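Local structure of neutral ceramidase (Pseudomonas aeruginosa, 2ZWS) at residues Tyr108-Leu113 with Tyr386-Thr391; Gly117-Thr122 with Gln505-Thr510; Thr323-Thr328 with Ala372-Leu377. The protein hydrolyses the N-acyl linkage of ceramides to give sphingosine and free fatty acid, uses a zinc ion, and also catalyses the reverse synthesis. All coordinates share one frame; numbering follows the deposited sequence.

Contact 1. Residues Tyr108-Leu113 with Tyr386-Thr391; sequences YAMYNL and YPWTPT
The backbones of A109 and W388 come closest, CA to CA 4.7 Å, where a short, weakly bonded helical turn at 109-112 meets an irregular loop, and one direct hydrogen bond joins them: M110 N donates to W388 O (3.0 Å, 157° at the hydrogen), in the carbonyl plane and on a lone pair. A water adds a second backbone link, accepting from A109 N at 2.8 Å and donating to P387 O. Y108 CG is anti to the carbonyl carbon (chi1 -75°), which lays the ring along the 387-390 backbone. P390 covers one face, its CB 4.2 Å from the ring centroid and 22° off the normal, a CH-pi contact; P387 O sits at the ring edge. A second water donates to Y108 OH and accepts from T391 N. Over the W388 indole, A109 CB lies 4.1 Å from CD1. Y111 turns its edge to P390, CE2 to CD 3.7 Å, while its hydroxyl bonds S447 and its ring meets that of Y445, inferred to bind substrate. Proline and aromatic packing thus leaves one direct polar link, and the two waters serve A109 N, P387 O, Y108 OH and T391 N, which do not pair directly across this contact.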
loop_
_atom_site.group_PDB
_atom_site.type_symbol
_atom_site.label_atom_id
_atom_site.label_comp_id
_atom_site.label_asym_id
_atom_site.label_seq_id
_atom_site.Cartn_x
_atom_site.Cartn_y
_atom_site.Cartn_z
ATOM N N TYR A 108 7.885 -10.812 10.537
ATOM C CA TYR A 108 8.510 -10.194 11.718
ATOM C C TYR A 108 7.490 -9.828 12.763
ATOM O O TYR A 108 6.480 -9.161 12.480
ATOM C CB TYR A 108 9.388 -9.009 11.344
ATOM C CG TYR A 108 10.657 -9.503 10.746
ATOM C CD1 TYR A 108 11.689 -10.007 11.558
ATOM C CD2 TYR A 108 10.831 -9.526 9.357
ATOM C CE1 TYR A 108 12.822 -10.512 11.001
ATOM C CE2 TYR A 108 11.988 -10.048 8.803
ATOM C CZ TYR A 108 12.986 -10.520 9.627
ATOM O OH TYR A 108 14.143 -11.058 9.126
ATOM N N ALA A 109 7.760 -10.274 13.993
ATOM C CA ALA A 109 6.731 -10.217 15.024
ATOM C C ALA A 109 6.210 -8.807 15.294
ATOM O O ALA A 109 5.028 -8.643 15.526
ATOM C CB ALA A 109 7.205 -10.878 16.331
ATOM N N MET A 110 7.090 -7.801 15.285
ATOM C CA MET A 110 6.714 -6.419 15.581
ATOM C C MET A 110 5.502 -5.967 14.755
ATOM O O MET A 110 4.581 -5.312 15.249
ATOM C CB MET A 110 7.905 -5.485 15.314
ATOM C CG MET A 110 7.713 -4.042 15.784
ATOM S SD MET A 110 7.390 -3.911 17.560
ATOM C CE MET A 110 8.621 -4.969 18.261
ATOM N N TYR A 111 5.519 -6.340 13.477
ATOM C CA TYR A 111 4.520 -5.819 12.556
ATOM C C TYR A 111 3.217 -6.618 12.578
ATOM O O TYR A 111 2.208 -6.148 12.036
ATOM C CB TYR A 111 5.132 -5.688 11.154
ATOM C CG TYR A 111 6.414 -4.868 11.196
ATOM C CD1 TYR A 111 6.416 -3.611 11.768
ATOM C CD2 TYR A 111 7.606 -5.344 10.639
ATOM C CE1 TYR A 111 7.597 -2.852 11.863
ATOM C CE2 TYR A 111 8.783 -4.595 10.692
ATOM C CZ TYR A 111 8.762 -3.347 11.308
ATOM O OH TYR A 111 9.925 -2.644 11.343
ATOM N N ASN A 112 3.253 -7.787 13.230
ATOM C CA ASN A 112 2.061 -8.618 13.407
ATOM C C ASN A 112 1.438 -8.512 14.821
ATOM O O ASN A 112 0.388 -9.103 15.080
ATOM C CB ASN A 112 2.354 -10.104 13.140
ATOM C CG ASN A 112 2.757 -10.430 11.695
ATOM O OD1 ASN A 112 3.452 -11.441 11.464
ATOM N ND2 ASN A 112 2.305 -9.653 10.740
ATOM N N LEU A 113 2.057 -7.738 15.714
ATOM C CA LEU A 113 1.663 -7.730 17.128
ATOM C C LEU A 113 0.174 -7.500 17.370
ATOM O O LEU A 113 -0.477 -8.301 18.060
ATOM C CB LEU A 113 2.468 -6.666 17.873
ATOM C CG LEU A 113 3.856 -7.044 18.352
ATOM C CD1 LEU A 113 4.551 -5.820 18.985
ATOM C CD2 LEU A 113 3.799 -8.216 19.345
ATOM N N TYR A 386 14.074 -15.341 17.129
ATOM C CA TYR A 386 14.083 -14.393 16.016
ATOM C C TYR A 386 13.936 -12.947 16.476
ATOM O O TYR A 386 13.125 -12.644 17.356
ATOM C CB TYR A 386 12.946 -14.713 15.046
ATOM C CG TYR A 386 13.002 -16.126 14.550
ATOM C CD1 TYR A 386 13.961 -16.516 13.617
ATOM C CD2 TYR A 386 12.148 -17.094 15.069
ATOM C CE1 TYR A 386 14.043 -17.834 13.162
ATOM C CE2 TYR A 386 12.227 -18.415 14.631
ATOM C CZ TYR A 386 13.168 -18.776 13.679
ATOM O OH TYR A 386 13.223 -20.097 13.249
ATOM N N PRO A 387 14.693 -12.031 15.853
ATOM C CA PRO A 387 14.466 -10.616 16.211
ATOM C C PRO A 387 13.046 -10.228 15.801
ATOM O O PRO A 387 12.487 -10.840 14.874
ATOM C CB PRO A 387 15.495 -9.845 15.369
ATOM C CG PRO A 387 15.908 -10.770 14.302
ATOM C CD PRO A 387 15.688 -12.196 14.783
ATOM N N TRP A 388 12.454 -9.249 16.483
ATOM C CA TRP A 388 11.087 -8.827 16.152
ATOM C C TRP A 388 11.054 -7.921 14.926
ATOM O O TRP A 388 9.982 -7.598 14.427
ATOM C CB TRP A 388 10.449 -8.086 17.319
ATOM C CG TRP A 388 10.206 -8.941 18.517
ATOM C CD1 TRP A 388 10.516 -10.269 18.690
ATOM C CD2 TRP A 388 9.595 -8.503 19.723
ATOM N NE1 TRP A 388 10.131 -10.678 19.958
ATOM C CE2 TRP A 388 9.570 -9.605 20.611
ATOM C CE3 TRP A 388 9.069 -7.270 20.149
ATOM C CZ2 TRP A 388 9.023 -9.509 21.896
ATOM C CZ3 TRP A 388 8.531 -7.176 21.437
ATOM C CH2 TRP A 388 8.517 -8.283 22.286
ATOM N N THR A 389 12.229 -7.483 14.480
ATOM C CA THR A 389 12.340 -6.548 13.376
ATOM C C THR A 389 13.404 -7.064 12.405
ATOM O O THR A 389 14.254 -7.853 12.785
ATOM C CB THR A 389 12.721 -5.134 13.882
ATOM O OG1 THR A 389 13.744 -5.232 14.895
ATOM C CG2 THR A 389 11.507 -4.410 14.443
ATOM N N PRO A 390 13.332 -6.657 11.118
ATOM C CA PRO A 390 14.324 -7.159 10.141
ATOM C C PRO A 390 15.762 -6.715 10.367
ATOM O O PRO A 390 16.013 -5.697 11.010
ATOM C CB PRO A 390 13.827 -6.609 8.791
ATOM C CG PRO A 390 12.830 -5.556 9.115
ATOM C CD PRO A 390 12.301 -5.796 10.493
ATOM N N THR A 391 16.687 -7.482 9.799
ATOM C CA THR A 391 18.115 -7.209 9.867
ATOM C C THR A 391 18.778 -7.152 8.498
ATOM O O THR A 391 19.845 -6.572 8.364
ATOM C CB THR A 391 18.831 -8.266 10.718
ATOM O OG1 THR A 391 18.682 -9.555 10.116
ATOM C CG2 THR A 391 18.244 -8.289 12.152
HETATM O O HOH W 1 15.710 -9.342 7.678
HETATM O O HOH W 2 9.998 -11.933 14.578
#

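Contact 2. Residues Gly117-Thr122 with Gln505-Thr510; sequences GFQEKT and QMNFQT
F118 packs on Q505 while the backbones make a single bridge between G117 and N507. F118 N donates to M506 O at 2.9 Å, nearly straight (169° at the hydrogen) and in the carbonyl plane. G117 CA also approaches M506 O, at 3.3 Å in a CA-H...O contact, and the backbones close to 4.2 Å between the CA atoms of G117 and N507, at a residue that has no side chain.

Followed outward, the F118 side chain first sets CB 3.6 Å from Q505 OE1 and near Q505 CB. CG, anti to the backbone N (chi1 -179°), and CD1 both lie 3.9 Å from Q505 CB. Q505 CG covers one face, offset toward the rim, with the ring and amide planes 79° apart. Farther out, the ring leaves Q505 and meets H107 edge-to-face and F123. Q505 bends at chi2, and its NE2 is held by the carbonyls of L501 and H107, which fixes the chain that F118 rests on.

N507 CB lies 3.5 Å from F118 O. N507 OD1 accepts from Q509 N at 2.9 Å, with the donor well above the carbonyl plane, and N507 ND2 donates to Q509 O. The arrangement is a single beta bridge at G117, shortly before helix 120-138, where Q119 takes the N-cap position, with an Asx turn of N507 on the partner segment.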
loop_
_atom_site.group_PDB
_atom_site.type_symbol
_atom_site.label_atom_id
_atom_site.label_comp_id
_atom_site.label_asym_id
_atom_site.label_seq_id
_atom_site.Cartn_x
_atom_site.Cartn_y
_atom_site.Cartn_z
ATOM N N GLY A 117 -0.588 -12.127 15.287
ATOM C CA GLY A 117 0.307 -13.026 14.568
ATOM C C GLY A 117 0.060 -13.040 13.058
ATOM O O GLY A 117 -0.578 -12.142 12.498
ATOM N N PHE A 118 0.549 -14.104 12.424
ATOM C CA PHE A 118 0.553 -14.257 10.981
ATOM C C PHE A 118 -0.801 -14.754 10.475
ATOM O O PHE A 118 -1.344 -15.736 11.002
ATOM C CB PHE A 118 1.619 -15.293 10.642
ATOM C CG PHE A 118 1.771 -15.545 9.188
ATOM C CD1 PHE A 118 1.455 -16.794 8.642
ATOM C CD2 PHE A 118 2.231 -14.531 8.367
ATOM C CE1 PHE A 118 1.605 -17.020 7.287
ATOM C CE2 PHE A 118 2.390 -14.741 7.024
ATOM C CZ PHE A 118 2.070 -15.982 6.467
ATOM N N GLN A 119 -1.326 -14.111 9.432
ATOM C CA GLN A 119 -2.618 -14.464 8.885
ATOM C C GLN A 119 -2.386 -15.012 7.470
ATOM O O GLN A 119 -2.309 -14.270 6.484
ATOM C CB GLN A 119 -3.562 -13.253 8.879
ATOM C CG GLN A 119 -3.722 -12.565 10.255
ATOM C CD GLN A 119 -3.979 -13.540 11.423
ATOM O OE1 GLN A 119 -3.296 -13.481 12.482
ATOM N NE2 GLN A 119 -4.962 -14.415 11.256
ATOM N N GLU A 120 -2.274 -16.333 7.383
ATOM C CA GLU A 120 -1.853 -16.949 6.127
ATOM C C GLU A 120 -2.780 -16.651 4.936
ATOM O O GLU A 120 -2.289 -16.463 3.822
ATOM C CB GLU A 120 -1.605 -18.451 6.311
ATOM C CG GLU A 120 -1.029 -19.174 5.095
ATOM C CD GLU A 120 -0.409 -20.508 5.470
ATOM O OE1 GLU A 120 0.785 -20.732 5.150
ATOM O OE2 GLU A 120 -1.117 -21.324 6.109
ATOM N N LYS A 121 -4.100 -16.586 5.136
ATOM C CA LYS A 121 -5.003 -16.377 4.003
ATOM C C LYS A 121 -4.808 -14.983 3.377
ATOM O O LYS A 121 -4.882 -14.810 2.151
ATOM C CB LYS A 121 -6.463 -16.536 4.453
ATOM C CG LYS A 121 -7.426 -16.777 3.305
ATOM C CD LYS A 121 -8.775 -17.338 3.808
ATOM C CE LYS A 121 -9.656 -17.771 2.637
ATOM N NZ LYS A 121 -9.230 -19.097 2.082
ATOM N N THR A 122 -4.594 -13.976 4.223
ATOM C CA THR A 122 -4.356 -12.622 3.730
ATOM C C THR A 122 -2.982 -12.535 3.056
ATOM O O THR A 122 -2.857 -11.991 1.913
ATOM C CB THR A 122 -4.489 -11.639 4.897
ATOM O OG1 THR A 122 -5.868 -11.563 5.290
ATOM C CG2 THR A 122 -3.964 -10.230 4.561
ATOM N N GLN A 505 6.048 -19.196 12.130
ATOM C CA GLN A 505 5.077 -18.126 12.366
ATOM C C GLN A 505 4.037 -18.544 13.396
ATOM O O GLN A 505 3.495 -19.657 13.340
ATOM C CB GLN A 505 4.386 -17.768 11.056
ATOM C CG GLN A 505 5.360 -17.118 10.066
ATOM C CD GLN A 505 5.962 -15.834 10.626
ATOM O OE1 GLN A 505 5.229 -14.901 10.959
ATOM N NE2 GLN A 505 7.279 -15.788 10.753
ATOM N N MET A 506 3.775 -17.668 14.347
ATOM C CA MET A 506 2.728 -17.903 15.347
ATOM C C MET A 506 1.447 -17.145 15.000
ATOM O O MET A 506 1.467 -16.107 14.306
ATOM C CB MET A 506 3.198 -17.457 16.738
ATOM C CG MET A 506 4.452 -18.181 17.241
ATOM S SD MET A 506 4.795 -17.806 18.964
ATOM C CE MET A 506 5.109 -16.078 18.950
ATOM N N ASN A 507 0.320 -17.665 15.487
ATOM C CA ASN A 507 -0.955 -17.001 15.337
ATOM C C ASN A 507 -1.898 -17.309 16.461
ATOM O O ASN A 507 -2.067 -18.491 16.796
ATOM C CB ASN A 507 -1.638 -17.450 14.052
ATOM C CG ASN A 507 -3.076 -16.988 13.992
ATOM O OD1 ASN A 507 -3.337 -15.800 14.098
ATOM N ND2 ASN A 507 -4.025 -17.932 13.855
ATOM N N PHE A 508 -2.529 -16.257 17.002
ATOM C CA PHE A 508 -3.525 -16.405 18.073
ATOM C C PHE A 508 -4.910 -15.886 17.696
ATOM O O PHE A 508 -5.829 -15.889 18.504
ATOM C CB PHE A 508 -2.984 -15.826 19.391
ATOM C CG PHE A 508 -1.862 -16.622 19.942
ATOM C CD1 PHE A 508 -0.543 -16.360 19.559
ATOM C CD2 PHE A 508 -2.111 -17.664 20.827
ATOM C CE1 PHE A 508 0.504 -17.117 20.047
ATOM C CE2 PHE A 508 -1.063 -18.423 21.320
ATOM C CZ PHE A 508 0.252 -18.137 20.937
ATOM N N GLN A 509 -5.084 -15.535 16.418
ATOM C CA GLN A 509 -6.395 -15.158 15.919
ATOM C C GLN A 509 -7.179 -16.398 15.525
ATOM O O GLN A 509 -6.744 -17.167 14.660
ATOM C CB GLN A 509 -6.255 -14.225 14.709
ATOM C CG GLN A 509 -7.564 -13.913 14.010
ATOM C CD GLN A 509 -8.560 -13.180 14.894
ATOM O OE1 GLN A 509 -8.315 -12.047 15.332
ATOM N NE2 GLN A 509 -9.708 -13.803 15.126
ATOM N N THR A 510 -8.342 -16.592 16.153
ATOM C CA THR A 510 -9.195 -17.732 15.855
ATOM C C THR A 510 -9.806 -17.595 14.452
ATOM O O THR A 510 -9.942 -16.492 13.933
ATOM C CB THR A 510 -10.295 -17.855 16.941
ATOM O OG1 THR A 510 -9.716 -17.654 18.242
ATOM C CG2 THR A 510 -10.945 -19.210 16.915
#

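Contact 3. Residues Thr323-Thr328 with Ala372-Leu377; sequences TAAIGT and AEKTIL
G327 and I376 form an antiparallel non-hydrogen-bonded pair, CA to CA 4.3 Å, and the bonds of the first shell lie around it. L377 N donates to I326 O at 2.7 Å, in the carbonyl plane. T328 N donates to T375 O at 2.9 Å, nearly in line with the C=O bond. G327 CA comes within 3.1 Å of T375 O, a CA-H...O contact beside that bond. Strands 326-327 and 376-378 thus make a small two-stranded antiparallel sheet; the touching parts run 88° apart end to end and the chain turns a corner at L377, so the pairing is brief.

The K374 side chain passes along the G327 backbone, CG 3.6 Å from G327 CA, and a bend at chi3 (-77°) turns its end toward the 323-328 segment. NZ donates to A325 O at 2.8 Å from above the carbonyl plane, 43° out of it. Where the chain is exposed, the side chains of T328 and T375 cross at about a right angle. A water donates to T328 O and accepts from T375 N. On the more buried side A325 CB rests 4.1 Å from I376 CG1.

Beyond this shell, NZ also bonds T465 O and Q371 OE1, so three oxygens grip the ammonium group and fix where K374 ends. I376 packs on L367 of helix 365-370, and the backbones of A325 and G327 bond those of L466 and G463. A buried lysine held by oxygens, two of them backbone carbonyls, implies that its positive charge is probably well stabilised, with polar bonds rather than a large apolar core joining the strands.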
loop_
_atom_site.group_PDB
_atom_site.type_symbol
_atom_site.label_atom_id
_atom_site.label_comp_id
_atom_site.label_asym_id
_atom_site.label_seq_id
_atom_site.Cartn_x
_atom_site.Cartn_y
_atom_site.Cartn_z
ATOM N N THR A 323 22.033 -2.516 16.610
ATOM C CA THR A 323 20.942 -3.455 16.397
ATOM C C THR A 323 19.632 -2.735 16.743
ATOM O O THR A 323 19.614 -1.677 17.384
ATOM C CB THR A 323 21.159 -4.759 17.180
ATOM O OG1 THR A 323 21.333 -4.450 18.562
ATOM C CG2 THR A 323 22.408 -5.508 16.655
ATOM N N ALA A 324 18.520 -3.279 16.296
ATOM C CA ALA A 324 17.254 -2.560 16.323
ATOM C C ALA A 324 16.702 -2.350 17.724
ATOM O O ALA A 324 16.771 -3.245 18.596
ATOM C CB ALA A 324 16.214 -3.314 15.483
ATOM N N ALA A 325 16.101 -1.182 17.927
ATOM C CA ALA A 325 15.385 -0.913 19.164
ATOM C C ALA A 325 14.338 0.145 18.913
ATOM O O ALA A 325 14.516 1.010 18.063
ATOM C CB ALA A 325 16.361 -0.469 20.299
ATOM N N ILE A 326 13.223 0.046 19.629
ATOM C CA ILE A 326 12.180 1.065 19.606
ATOM C C ILE A 326 12.253 1.908 20.874
ATOM O O ILE A 326 12.458 1.368 21.969
ATOM C CB ILE A 326 10.796 0.423 19.518
ATOM C CG1 ILE A 326 10.651 -0.350 18.220
ATOM C CG2 ILE A 326 9.683 1.461 19.588
ATOM C CD1 ILE A 326 9.623 -1.367 18.376
ATOM N N GLY A 327 12.098 3.216 20.712
ATOM C CA GLY A 327 12.160 4.149 21.832
ATOM C C GLY A 327 10.794 4.532 22.364
ATOM O O GLY A 327 9.759 4.252 21.738
ATOM N N THR A 328 10.796 5.190 23.524
ATOM C CA THR A 328 9.574 5.672 24.163
ATOM C C THR A 328 9.081 6.930 23.452
ATOM O O THR A 328 9.888 7.691 22.897
ATOM C CB THR A 328 9.805 6.007 25.671
ATOM O OG1 THR A 328 10.745 7.085 25.772
ATOM C CG2 THR A 328 10.339 4.789 26.455
ATOM N N ALA A 372 22.013 6.382 21.374
ATOM C CA ALA A 372 22.153 7.841 21.551
ATOM C C ALA A 372 20.968 8.425 22.310
ATOM O O ALA A 372 20.666 7.962 23.416
ATOM C CB ALA A 372 22.401 8.549 20.188
ATOM N N GLU A 373 20.264 9.395 21.743
ATOM C CA GLU A 373 19.200 10.054 22.508
ATOM C C GLU A 373 17.929 9.238 22.728
ATOM O O GLU A 373 17.037 9.640 23.464
ATOM C CB GLU A 373 18.916 11.493 22.050
ATOM C CG GLU A 373 19.052 11.819 20.602
ATOM C CD GLU A 373 20.486 11.818 20.074
ATOM O OE1 GLU A 373 21.350 12.647 20.465
ATOM O OE2 GLU A 373 20.730 10.969 19.219
ATOM N N LYS A 374 17.846 8.073 22.097
ATOM C CA LYS A 374 16.705 7.208 22.310
ATOM C C LYS A 374 16.641 6.659 23.738
ATOM O O LYS A 374 17.667 6.281 24.309
ATOM C CB LYS A 374 16.792 6.031 21.325
ATOM C CG LYS A 374 15.552 5.102 21.326
ATOM C CD LYS A 374 15.690 3.960 20.295
ATOM C CE LYS A 374 15.433 4.473 18.883
ATOM N NZ LYS A 374 15.927 3.449 17.911
ATOM N N THR A 375 15.433 6.640 24.308
ATOM C CA THR A 375 15.223 5.868 25.527
ATOM C C THR A 375 14.501 4.592 25.123
ATOM O O THR A 375 13.348 4.585 24.661
ATOM C CB THR A 375 14.543 6.640 26.678
ATOM O OG1 THR A 375 13.154 6.823 26.417
ATOM C CG2 THR A 375 15.215 7.993 26.885
ATOM N N ILE A 376 15.235 3.500 25.238
ATOM C CA ILE A 376 14.767 2.231 24.695
ATOM C C ILE A 376 13.532 1.717 25.429
ATOM O O ILE A 376 13.535 1.596 26.661
ATOM C CB ILE A 376 15.896 1.182 24.696
ATOM C CG1 ILE A 376 17.016 1.624 23.744
ATOM C CG2 ILE A 376 15.340 -0.190 24.351
ATOM C CD1 ILE A 376 18.293 0.817 23.837
ATOM N N LEU A 377 12.479 1.439 24.656
ATOM C CA LEU A 377 11.284 0.785 25.151
ATOM C C LEU A 377 11.347 -0.723 24.906
ATOM O O LEU A 377 10.991 -1.530 25.784
ATOM C CB LEU A 377 10.040 1.376 24.478
ATOM C CG LEU A 377 8.685 0.721 24.789
ATOM C CD1 LEU A 377 8.301 0.899 26.257
ATOM C CD2 LEU A 377 7.610 1.289 23.886
HETATM O O HOH W 3 13.089 7.733 22.654
#

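In the fold
From the N terminus, 108-113 and 117-122 come first, and the probable bond from G117 N to N112 O joins them directly. The chain then runs to contact 3, which closes a loop of 43 intervening residues and pairs strands 326-327 and 376-378. That loop is nested within the one closed when 386-391 returns to 108-113 in contact 1, tying helix 109-112 to the loop before strand 392-400. Contact 2 closes last, joining the start of helix 120-138 to the loop between helix 471-488 and strand 526-528, so contacts 1 and 2 cross along the chain while contact 3 is nested in both. T389 packs on A324, linking contacts 1 and 3.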